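Local coordinates for protein DNA ligase (Archaeoglobus fulgidus, PDB 3GDE) that probably seals nicks in double-stranded DNA during replication, recombination and repair, joining a 3'-hydroxyl to a 5'-phosphate at the expense of ATP and with magnesium as cofactor, at residues A30-L33 against Q34-D38; D380-D383 against E384-M388; E481-R484 against P485-V488; I542-V545 against E546-K550. One frame throughout, in Å; residues are numbered along the deposited sequence.

Contact 1: A30-L33 against Q34-D38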
loop_
_atom_site.group_PDB
_atom_site.type_symbol
_atom_site.label_atom_id
_atom_site.label_comp_id
_atom_site.label_asym_id
_atom_site.label_seq_id
_atom_site.Cartn_x
_atom_site.Cartn_y
_atom_site.Cartn_z
ATOM N N ALA A 30 -14.211 18.685 3.828
ATOM C CA ALA A 30 -13.746 19.954 3.260
ATOM C C ALA A 30 -13.967 21.116 4.211
ATOM O O ALA A 30 -13.045 21.895 4.464
ATOM C CB ALA A 30 -14.442 20.240 1.912
ATOM N N ALA A 31 -15.187 21.224 4.733
ATOM C CA ALA A 31 -15.543 22.262 5.713
ATOM C C ALA A 31 -14.613 22.271 6.915
ATOM O O ALA A 31 -14.135 23.331 7.316
ATOM C CB ALA A 31 -17.028 22.113 6.165
ATOM N N PHE A 32 -14.358 21.091 7.484
ATOM C CA PHE A 32 -13.428 20.934 8.617
ATOM C C PHE A 32 -12.005 21.381 8.288
ATOM O O PHE A 32 -11.389 22.135 9.044
ATOM C CB PHE A 32 -13.403 19.469 9.081
ATOM C CG PHE A 32 -12.735 19.262 10.416
ATOM C CD1 PHE A 32 -13.412 19.557 11.604
ATOM C CD2 PHE A 32 -11.435 18.752 10.489
ATOM C CE1 PHE A 32 -12.797 19.351 12.844
ATOM C CE2 PHE A 32 -10.805 18.552 11.728
ATOM C CZ PHE A 32 -11.482 18.860 12.903
ATOM N N LEU A 33 -11.492 20.896 7.156
ATOM C CA LEU A 33 -10.135 21.196 6.695
ATOM C C LEU A 33 -9.898 22.699 6.480
ATOM O O LEU A 33 -8.830 23.218 6.799
ATOM C CB LEU A 33 -9.853 20.420 5.394
ATOM C CG LEU A 33 -9.110 19.064 5.351
ATOM C CD1 LEU A 33 -9.188 18.189 6.623
ATOM C CD2 LEU A 33 -9.481 18.284 4.095
ATOM N N GLN A 34 -10.906 23.380 5.939
ATOM C CA GLN A 34 -10.870 24.824 5.667
ATOM C C GLN A 34 -10.613 25.722 6.868
ATOM O O GLN A 34 -10.137 26.846 6.704
ATOM C CB GLN A 34 -12.205 25.266 5.070
ATOM C CG GLN A 34 -12.268 25.152 3.593
ATOM C CD GLN A 34 -13.617 25.541 3.038
ATOM O OE1 GLN A 34 -14.622 25.588 3.762
ATOM N NE2 GLN A 34 -13.657 25.809 1.735
ATOM N N LYS A 35 -10.955 25.238 8.062
ATOM C CA LYS A 35 -10.955 26.061 9.266
ATOM C C LYS A 35 -9.731 25.806 10.141
ATOM O O LYS A 35 -9.578 26.392 11.230
ATOM C CB LYS A 35 -12.254 25.834 10.042
ATOM C CG LYS A 35 -13.485 26.252 9.268
ATOM C CD LYS A 35 -14.750 25.878 10.001
ATOM C CE LYS A 35 -15.990 26.198 9.163
ATOM N NZ LYS A 35 -15.917 25.563 7.797
ATOM N N ILE A 36 -8.853 24.938 9.657
ATOM C CA ILE A 36 -7.595 24.689 10.330
ATOM C C ILE A 36 -6.562 25.701 9.822
ATOM O O ILE A 36 -6.288 25.778 8.622
ATOM C CB ILE A 36 -7.112 23.237 10.124
ATOM C CG1 ILE A 36 -8.240 22.252 10.473
ATOM C CG2 ILE A 36 -5.858 22.984 10.957
ATOM C CD1 ILE A 36 -7.998 20.819 10.049
ATOM N N GLU A 37 -6.007 26.482 10.744
ATOM C CA GLU A 37 -5.014 27.497 10.393
ATOM C C GLU A 37 -3.594 27.011 10.611
ATOM O O GLU A 37 -2.707 27.359 9.845
ATOM C CB GLU A 37 -5.257 28.808 11.153
ATOM C CG GLU A 37 -6.292 29.722 10.483
ATOM C CD GLU A 37 -5.918 30.122 9.044
ATOM O OE1 GLU A 37 -4.706 30.251 8.709
ATOM O OE2 GLU A 37 -6.854 30.315 8.243
ATOM N N ASP A 38 -3.386 26.201 11.642
ATOM C CA ASP A 38 -2.074 25.645 11.915
ATOM C C ASP A 38 -1.777 24.531 10.924
ATOM O O ASP A 38 -2.484 23.521 10.885
ATOM C CB ASP A 38 -1.981 25.145 13.361
ATOM C CG ASP A 38 -0.613 24.592 13.691
ATOM O OD1 ASP A 38 -0.267 23.517 13.181
ATOM O OD2 ASP A 38 0.135 25.230 14.450
HETATM O O HOH W 1 -7.028 25.200 6.319
#
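Gln34 N reaches back to Ala30 O over 3.0 Å, a last i to i+4 bond of helix 22-34, after which Lys35 N turns to Phe32 O at 3.3 Å and a weak Ile36 N to Leu33 O bond follows, both spanning three residues as the chain leaves the helix. The side chain of Lys35 runs back along the helix: with CG anti to the carbonyl carbon and a bend at chi4 (54°), NZ folds onto Ala31 O at 2.9 Å, coming from above the plane of that carbonyl (43° out of it). Ile36 closes the apolar side of the turn. Its CG1 branch, anti to the carbonyl carbon (chi1 -51°), carries CD1 obliquely against the Phe32 ring, 4.0 Å from CE2, while the same methyl lies 4.5 Å from Leu33 CD1. An alanine here would lose the CG1 and CD1 contacts and is likely to open a gap between the Phe32 ring and Leu33. Phe32 is also stacked on Phe12, and Leu33 rests on Leu42 and Val45 of helix 39-49, so the turn packs between neighbouring helices of the N-terminal, DNA-binding domain. Gln34 sends NE2 to Ala182 O, and Asp38 N-caps helix 39-49 through Asp41 N. One water donates to both Leu33 O, at 2.7 Å, and Ile36 O. The carbonyls of the helix's final turn thus find partners beyond the regular ladder: a lysine ammonium takes up Ala31 O, where the positive charge would probably be welcome at the negative end of the helix dipole, and water shares Leu33 O with a weak amide bond.

Contact 2: D380-D383 against E384-M388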
loop_
_atom_site.group_PDB
_atom_site.type_symbol
_atom_site.label_atom_id
_atom_site.label_comp_id
_atom_site.label_asym_id
_atom_site.label_seq_id
_atom_site.Cartn_x
_atom_site.Cartn_y
_atom_site.Cartn_z
ATOM N N ASP A 380 5.455 -2.471 -36.229
ATOM C CA ASP A 380 4.038 -2.656 -36.534
ATOM C C ASP A 380 3.746 -4.111 -36.910
ATOM O O ASP A 380 2.612 -4.462 -37.239
ATOM C CB ASP A 380 3.550 -1.679 -37.624
ATOM C CG ASP A 380 4.331 -1.788 -38.951
ATOM O OD1 ASP A 380 4.195 -0.856 -39.785
ATOM O OD2 ASP A 380 5.068 -2.780 -39.177
ATOM N N SER A 381 4.779 -4.949 -36.843
ATOM C CA SER A 381 4.682 -6.354 -37.247
ATOM C C SER A 381 4.262 -7.273 -36.095
ATOM O O SER A 381 4.998 -7.426 -35.118
ATOM C CB SER A 381 6.025 -6.817 -37.831
ATOM O OG SER A 381 5.950 -8.140 -38.335
ATOM N N VAL A 382 3.082 -7.881 -36.220
ATOM C CA VAL A 382 2.593 -8.874 -35.245
ATOM C C VAL A 382 3.570 -10.050 -35.088
ATOM O O VAL A 382 3.704 -10.610 -33.997
ATOM C CB VAL A 382 1.151 -9.380 -35.587
ATOM C CG1 VAL A 382 0.743 -10.558 -34.708
ATOM C CG2 VAL A 382 0.137 -8.267 -35.435
ATOM N N ASP A 383 4.258 -10.400 -36.174
ATOM C CA ASP A 383 5.217 -11.507 -36.179
ATOM C C ASP A 383 6.483 -11.182 -35.406
ATOM O O ASP A 383 7.065 -12.062 -34.757
ATOM C CB ASP A 383 5.572 -11.913 -37.615
ATOM C CG ASP A 383 4.433 -12.637 -38.325
ATOM O OD1 ASP A 383 4.595 -12.972 -39.519
ATOM O OD2 ASP A 383 3.380 -12.880 -37.700
ATOM N N GLU A 384 6.914 -9.924 -35.490
ATOM C CA GLU A 384 8.086 -9.459 -34.744
ATOM C C GLU A 384 7.840 -9.454 -33.229
ATOM O O GLU A 384 8.692 -9.896 -32.456
ATOM C CB GLU A 384 8.543 -8.077 -35.227
ATOM C CG GLU A 384 9.499 -8.114 -36.415
ATOM C CD GLU A 384 10.368 -6.861 -36.519
ATOM O OE1 GLU A 384 10.005 -5.818 -35.922
ATOM O OE2 GLU A 384 11.421 -6.917 -37.203
ATOM N N VAL A 385 6.669 -8.971 -32.819
ATOM C CA VAL A 385 6.310 -8.954 -31.398
ATOM C C VAL A 385 6.056 -10.357 -30.837
ATOM O O VAL A 385 6.392 -10.623 -29.683
ATOM C CB VAL A 385 5.187 -7.907 -31.054
ATOM C CG1 VAL A 385 4.180 -7.778 -32.166
ATOM C CG2 VAL A 385 4.506 -8.208 -29.705
ATOM N N ARG A 386 5.516 -11.260 -31.658
ATOM C CA ARG A 386 5.390 -12.672 -31.261
ATOM C C ARG A 386 6.750 -13.368 -31.084
ATOM O O ARG A 386 6.900 -14.234 -30.223
ATOM C CB ARG A 386 4.487 -13.457 -32.218
ATOM C CG ARG A 386 4.161 -14.865 -31.717
ATOM C CD ARG A 386 2.874 -15.419 -32.312
ATOM N NE ARG A 386 1.706 -15.158 -31.469
ATOM C CZ ARG A 386 0.643 -14.438 -31.834
ATOM N NH1 ARG A 386 0.570 -13.885 -33.041
ATOM N NH2 ARG A 386 -0.358 -14.278 -30.983
ATOM N N LYS A 387 7.738 -12.966 -31.878
ATOM C CA LYS A 387 9.095 -13.496 -31.754
ATOM C C LYS A 387 9.740 -13.084 -30.433
ATOM O O LYS A 387 10.453 -13.874 -29.811
ATOM C CB LYS A 387 9.959 -13.035 -32.933
ATOM C CG LYS A 387 11.319 -13.718 -33.029
ATOM C CD LYS A 387 11.865 -13.703 -34.463
ATOM C CE LYS A 387 12.721 -12.469 -34.742
ATOM N NZ LYS A 387 14.047 -12.536 -34.059
ATOM N N MET A 388 9.498 -11.840 -30.021
ATOM C CA MET A 388 9.999 -11.326 -28.744
ATOM C C MET A 388 9.285 -12.010 -27.586
ATOM O O MET A 388 9.921 -12.444 -26.631
ATOM C CB MET A 388 9.813 -9.811 -28.653
ATOM C CG MET A 388 10.892 -9.150 -27.827
ATOM S SD MET A 388 10.561 -7.436 -27.435
ATOM C CE MET A 388 12.229 -6.864 -27.136
#
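Val382 and Arg386 lie side by side one helical turn apart and point the same way. The arginine has CG anti to its amide nitrogen (chi1 -171°) and bends at chi3 (-93°), which returns the guanidinium toward the valine: NH1 comes to 3.7 Å from Val382 CG1, at an oblique angle to the guanidinium plane. In the backbone, Arg386 N is bonded to Val382 O over 3.0 Å. The polar end of Arg386 continues to a salt bridge between NH2 and Glu238 OE1, so the valine flanks a charge whose partner belongs to another helix. Ser381 and Glu384 meet differently, by their first carbons, CB to CB at 3.8 Å. Ser381 is the N-cap: its OG accepts from Glu384 N in a long, weak bond of 3.5 Å, and Ser381 O takes Val385 N in a straighter one (N-H...O 165°). Glu384, extended beyond CG, is bonded through OE1 to Thr379 OG1, whose hydroxyl oxygen also accepts from Ser381 N; one threonine thus ties both the cap residue and the glutamate to the chain entering the helix. Val385 turns CG1 over the carbonyls of the first turn: it touches Ser381 O, and Val385 CG1 lies 3.4 Å from Val382 O. Lys387 contributes mainly backbone, its N bonded to Asp383 O at 3.1 Å. In the adenylation domain this is the start of helix 382-394, following strand 371-379: Val382 and Val385 rest on Leu237 of helix 237-243, Val385 also meets Val249 of strand 247-252, and Met388 spans that strand and strand 371-379.

Contact 3: E481-R484 against P485-V488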
loop_
_atom_site.group_PDB
_atom_site.type_symbol
_atom_site.label_atom_id
_atom_site.label_comp_id
_atom_site.label_asym_id
_atom_site.label_seq_id
_atom_site.Cartn_x
_atom_site.Cartn_y
_atom_site.Cartn_z
ATOM N N GLU A 481 -1.553 -18.528 13.940
ATOM C CA GLU A 481 -0.854 -17.797 14.991
ATOM C C GLU A 481 -0.853 -16.291 14.747
ATOM O O GLU A 481 -0.975 -15.513 15.690
ATOM C CB GLU A 481 0.570 -18.316 15.198
ATOM C CG GLU A 481 0.646 -19.768 15.696
ATOM C CD GLU A 481 0.010 -19.966 17.066
ATOM O OE1 GLU A 481 -1.063 -20.628 17.151
ATOM O OE2 GLU A 481 0.579 -19.440 18.056
ATOM N N MET A 482 -0.739 -15.879 13.487
ATOM C CA MET A 482 -0.749 -14.452 13.178
ATOM C C MET A 482 -2.143 -13.820 13.116
ATOM O O MET A 482 -2.268 -12.606 13.236
ATOM C CB MET A 482 0.092 -14.127 11.935
ATOM C CG MET A 482 -0.535 -14.450 10.589
ATOM S SD MET A 482 0.656 -14.049 9.291
ATOM C CE MET A 482 1.796 -15.422 9.449
ATOM N N PHE A 483 -3.178 -14.647 12.975
ATOM C CA PHE A 483 -4.566 -14.174 12.879
ATOM C C PHE A 483 -5.322 -14.163 14.185
ATOM O O PHE A 483 -6.232 -13.351 14.373
ATOM C CB PHE A 483 -5.366 -15.060 11.948
ATOM C CG PHE A 483 -5.359 -14.609 10.547
ATOM C CD1 PHE A 483 -5.463 -13.257 10.244
ATOM C CD2 PHE A 483 -5.292 -15.543 9.517
ATOM C CE1 PHE A 483 -5.474 -12.836 8.947
ATOM C CE2 PHE A 483 -5.307 -15.144 8.212
ATOM C CZ PHE A 483 -5.388 -13.782 7.916
ATOM N N ARG A 484 -4.980 -15.112 15.051
ATOM C CA ARG A 484 -5.615 -15.265 16.356
ATOM C C ARG A 484 -5.822 -13.930 17.109
ATOM O O ARG A 484 -6.945 -13.642 17.511
ATOM C CB ARG A 484 -4.862 -16.302 17.211
ATOM C CG ARG A 484 -5.580 -16.672 18.498
ATOM C CD ARG A 484 -4.864 -17.794 19.259
ATOM N NE ARG A 484 -5.495 -19.094 19.018
ATOM C CZ ARG A 484 -4.891 -20.149 18.478
ATOM N NH1 ARG A 484 -3.610 -20.090 18.109
ATOM N NH2 ARG A 484 -5.575 -21.275 18.314
ATOM N N PRO A 485 -4.750 -13.107 17.275
ATOM C CA PRO A 485 -4.901 -11.829 18.009
ATOM C C PRO A 485 -5.890 -10.855 17.370
ATOM O O PRO A 485 -6.422 -9.976 18.048
ATOM C CB PRO A 485 -3.498 -11.222 17.955
ATOM C CG PRO A 485 -2.587 -12.353 17.649
ATOM C CD PRO A 485 -3.362 -13.300 16.807
ATOM N N LEU A 486 -6.132 -11.031 16.074
ATOM C CA LEU A 486 -6.951 -10.114 15.297
ATOM C C LEU A 486 -8.422 -10.513 15.262
ATOM O O LEU A 486 -9.214 -9.849 14.593
ATOM C CB LEU A 486 -6.407 -9.994 13.864
ATOM C CG LEU A 486 -4.928 -9.644 13.639
ATOM C CD1 LEU A 486 -4.693 -9.418 12.153
ATOM C CD2 LEU A 486 -4.469 -8.413 14.441
ATOM N N ILE A 487 -8.789 -11.585 15.970
ATOM C CA ILE A 487 -10.187 -12.035 15.980
ATOM C C ILE A 487 -11.061 -11.049 16.750
ATOM O O ILE A 487 -10.830 -10.747 17.927
ATOM C CB ILE A 487 -10.390 -13.490 16.486
ATOM C CG1 ILE A 487 -9.819 -14.506 15.479
ATOM C CG2 ILE A 487 -11.886 -13.768 16.721
ATOM C CD1 ILE A 487 -9.605 -15.917 16.043
ATOM N N VAL A 488 -12.078 -10.570 16.052
ATOM C CA VAL A 488 -12.859 -9.440 16.480
ATOM C C VAL A 488 -14.349 -9.856 16.497
ATOM O O VAL A 488 -15.228 -9.138 16.971
ATOM C CB VAL A 488 -12.519 -8.250 15.543
ATOM C CG1 VAL A 488 -13.587 -8.018 14.480
ATOM C CG2 VAL A 488 -12.231 -7.015 16.341
#
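With CG anti to the carbonyl carbon (chi1 -53°) and an extended chi2, Leu486 brings CD1 to the edge of the Phe483 ring, close to its plane and 4.4 Å from CD1 of that ring. Ile487, turned in the same sense (chi1 -69°), instead lays CG1 against the backbone, 3.6 Å from Arg484 O. Both belong to the turn through which helix 473-483 passes, by a short 3-10 segment, into strand 487-491 of the C-terminal OB-fold domain. Two bonds close it, each spanning three residues: Leu486 N to Phe483 O at 2.9 Å, and the straighter Ile487 N to Arg484 O (N-H...O 164°). Pro485 has no amide hydrogen for an i to i+4 bond to Glu481 O, and its CD sits there instead, at 3.4 Å, consistent with the change from helix to 3-10 turn. Phe483 is also stacked on Phe497, and Ile487 packs on Val495 and Phe497 of strand 494-497 and on Trp437, so the apolar side of the turn lies against the sheet. Replacing Ile487 by a serine would remove its CG1-CD1 arm and would probably leave a gap beside Arg484 and against Trp437 and Phe497. The polar side differs: Arg484 bends at chi3 to bring the guanidinium back over the helix's last turn. There the carboxylate carbon of Glu481 lies at the guanidinium edge, in its plane, and Arg484 NH1 meets Glu481 OE1 in a salt bridge of 2.8 Å whose hydrogen bond is weak, being strongly bent.

Contact 4: I542-V545 against E546-K550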
loop_
_atom_site.group_PDB
_atom_site.type_symbol
_atom_site.label_atom_id
_atom_site.label_comp_id
_atom_site.label_asym_id
_atom_site.label_seq_id
_atom_site.Cartn_x
_atom_site.Cartn_y
_atom_site.Cartn_z
ATOM N N ILE A 542 -11.659 -2.831 -6.388
ATOM C CA ILE A 542 -12.891 -3.239 -7.081
ATOM C C ILE A 542 -12.863 -2.921 -8.593
ATOM O O ILE A 542 -13.401 -3.683 -9.405
ATOM C CB ILE A 542 -14.164 -2.655 -6.393
ATOM C CG1 ILE A 542 -15.447 -3.186 -7.045
ATOM C CG2 ILE A 542 -14.145 -1.116 -6.369
ATOM C CD1 ILE A 542 -15.630 -4.693 -6.933
ATOM N N GLU A 543 -12.217 -1.811 -8.952
ATOM C CA GLU A 543 -11.999 -1.436 -10.348
ATOM C C GLU A 543 -11.153 -2.467 -11.104
ATOM O O GLU A 543 -11.479 -2.825 -12.232
ATOM C CB GLU A 543 -11.373 -0.036 -10.442
ATOM C CG GLU A 543 -11.077 0.449 -11.862
ATOM C CD GLU A 543 -10.915 1.968 -11.969
ATOM O OE1 GLU A 543 -10.603 2.638 -10.943
ATOM O OE2 GLU A 543 -11.099 2.492 -13.094
ATOM N N ARG A 544 -10.077 -2.944 -10.478
ATOM C CA ARG A 544 -9.249 -3.999 -11.057
ATOM C C ARG A 544 -10.078 -5.267 -11.331
ATOM O O ARG A 544 -10.055 -5.806 -12.444
ATOM C CB ARG A 544 -8.052 -4.321 -10.155
ATOM C CG ARG A 544 -7.042 -5.306 -10.771
ATOM C CD ARG A 544 -5.832 -4.589 -11.389
ATOM N NE ARG A 544 -5.097 -5.421 -12.348
ATOM C CZ ARG A 544 -4.160 -6.313 -12.026
ATOM N NH1 ARG A 544 -3.828 -6.513 -10.755
ATOM N NH2 ARG A 544 -3.551 -7.015 -12.979
ATOM N N VAL A 545 -10.809 -5.726 -10.315
ATOM C CA VAL A 545 -11.635 -6.925 -10.429
ATOM C C VAL A 545 -12.616 -6.795 -11.604
ATOM O O VAL A 545 -12.729 -7.709 -12.432
ATOM C CB VAL A 545 -12.373 -7.251 -9.085
ATOM C CG1 VAL A 545 -13.276 -8.487 -9.227
ATOM C CG2 VAL A 545 -11.366 -7.455 -7.961
ATOM N N GLU A 546 -13.293 -5.645 -11.672
ATOM C CA GLU A 546 -14.211 -5.302 -12.761
ATOM C C GLU A 546 -13.556 -5.412 -14.136
ATOM O O GLU A 546 -14.111 -6.038 -15.035
ATOM C CB GLU A 546 -14.770 -3.887 -12.570
ATOM C CG GLU A 546 -15.878 -3.801 -11.537
ATOM C CD GLU A 546 -16.136 -2.375 -11.013
ATOM O OE1 GLU A 546 -15.425 -1.421 -11.412
ATOM O OE2 GLU A 546 -17.061 -2.226 -10.180
ATOM N N ASN A 547 -12.389 -4.787 -14.294
ATOM C CA ASN A 547 -11.638 -4.835 -15.550
ATOM C C ASN A 547 -11.187 -6.255 -15.889
ATOM O O ASN A 547 -11.280 -6.678 -17.042
ATOM C CB ASN A 547 -10.417 -3.896 -15.509
ATOM C CG ASN A 547 -10.800 -2.411 -15.483
ATOM O OD1 ASN A 547 -11.887 -2.015 -15.916
ATOM N ND2 ASN A 547 -9.897 -1.585 -14.968
ATOM N N LEU A 548 -10.713 -6.989 -14.888
ATOM C CA LEU A 548 -10.305 -8.377 -15.109
ATOM C C LEU A 548 -11.484 -9.271 -15.492
ATOM O O LEU A 548 -11.336 -10.162 -16.332
ATOM C CB LEU A 548 -9.528 -8.939 -13.915
ATOM C CG LEU A 548 -8.150 -8.300 -13.644
ATOM C CD1 LEU A 548 -7.545 -8.818 -12.342
ATOM C CD2 LEU A 548 -7.175 -8.494 -14.801
ATOM N N TYR A 549 -12.651 -9.007 -14.898
ATOM C CA TYR A 549 -13.893 -9.692 -15.275
ATOM C C TYR A 549 -14.272 -9.437 -16.740
ATOM O O TYR A 549 -14.467 -10.378 -17.498
ATOM C CB TYR A 549 -15.053 -9.294 -14.355
ATOM C CG TYR A 549 -16.383 -9.835 -14.820
ATOM C CD1 TYR A 549 -16.802 -11.111 -14.453
ATOM C CD2 TYR A 549 -17.217 -9.080 -15.649
ATOM C CE1 TYR A 549 -18.015 -11.626 -14.888
ATOM C CE2 TYR A 549 -18.437 -9.582 -16.090
ATOM C CZ TYR A 549 -18.825 -10.857 -15.708
ATOM O OH TYR A 549 -20.029 -11.359 -16.135
ATOM N N LYS A 550 -14.371 -8.163 -17.116
ATOM C CA LYS A 550 -14.737 -7.745 -18.478
ATOM C C LYS A 550 -13.823 -8.328 -19.548
ATOM O O LYS A 550 -14.235 -8.508 -20.693
ATOM C CB LYS A 550 -14.740 -6.211 -18.596
ATOM C CG LYS A 550 -16.033 -5.561 -18.123
ATOM C CD LYS A 550 -16.159 -4.105 -18.574
ATOM C CE LYS A 550 -15.703 -3.121 -17.502
ATOM N NZ LYS A 550 -16.351 -1.769 -17.654
#
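Glu546 crosses Ile542 obliquely, its N bonded to Ile542 O at 3.0 Å and its extended chain carrying OE2 to 3.7 Å from Ile542 CG1, so a carboxylate oxygen abuts the isoleucine's methylene. Asn547 follows, lying alongside Glu543 and pointing the same way; ND2 comes within 3.9 Å of Glu543 CG, with carboxylate and amide planes turned 55° apart. Its backbone N is bonded to Glu543 O. Leu548 then crosses Arg544: CD1 stands over the centre of one guanidinium face, 4.1 Å above the plane, and lies 3.9 Å from Arg544 CG. The bend of Arg544 at chi2 (98°) turns the guanidinium under this methyl, while NH2 and NH1 are held in salt bridges by Glu426 and Asp540. Tyr549 adds its N to Val545 O at 2.8 Å, but its ring leads away to Phe553 and Tyr520. Val545 and Leu548 both pack on Ile510, burying one side of the helix. The regular i to i+4 ladder is that of a short C-terminal helix, whose Arg544 side chain lies about 4 Å from those of Arg414 and Lys420, predicted ATP-binding residues, and as near to a phosphate ion that probably comes from the crystallisation liquor.

In the fold
From the N terminus, contact 1 closes the turn between helices 22-34 and 39-49 in the N-terminal domain. Contact 2 comes next, at the start of helix 382-394 in the adenylation domain, about 56 Å away between centres and on the opposite side of the chain's centre. Contact 3 joins helix 473-483 to strand 487-491 in the OB-fold domain. Contact 4 is the terminal helix 542-550, which touches strands 446-454, 509-512 and 520-523 and approaches the adenylation domain's predicted ATP site. Each contact is local and follows the previous one in series, so none nests or crosses. Contact 4 lies about 18 Å, nearest atoms, from both contacts 2 and 3.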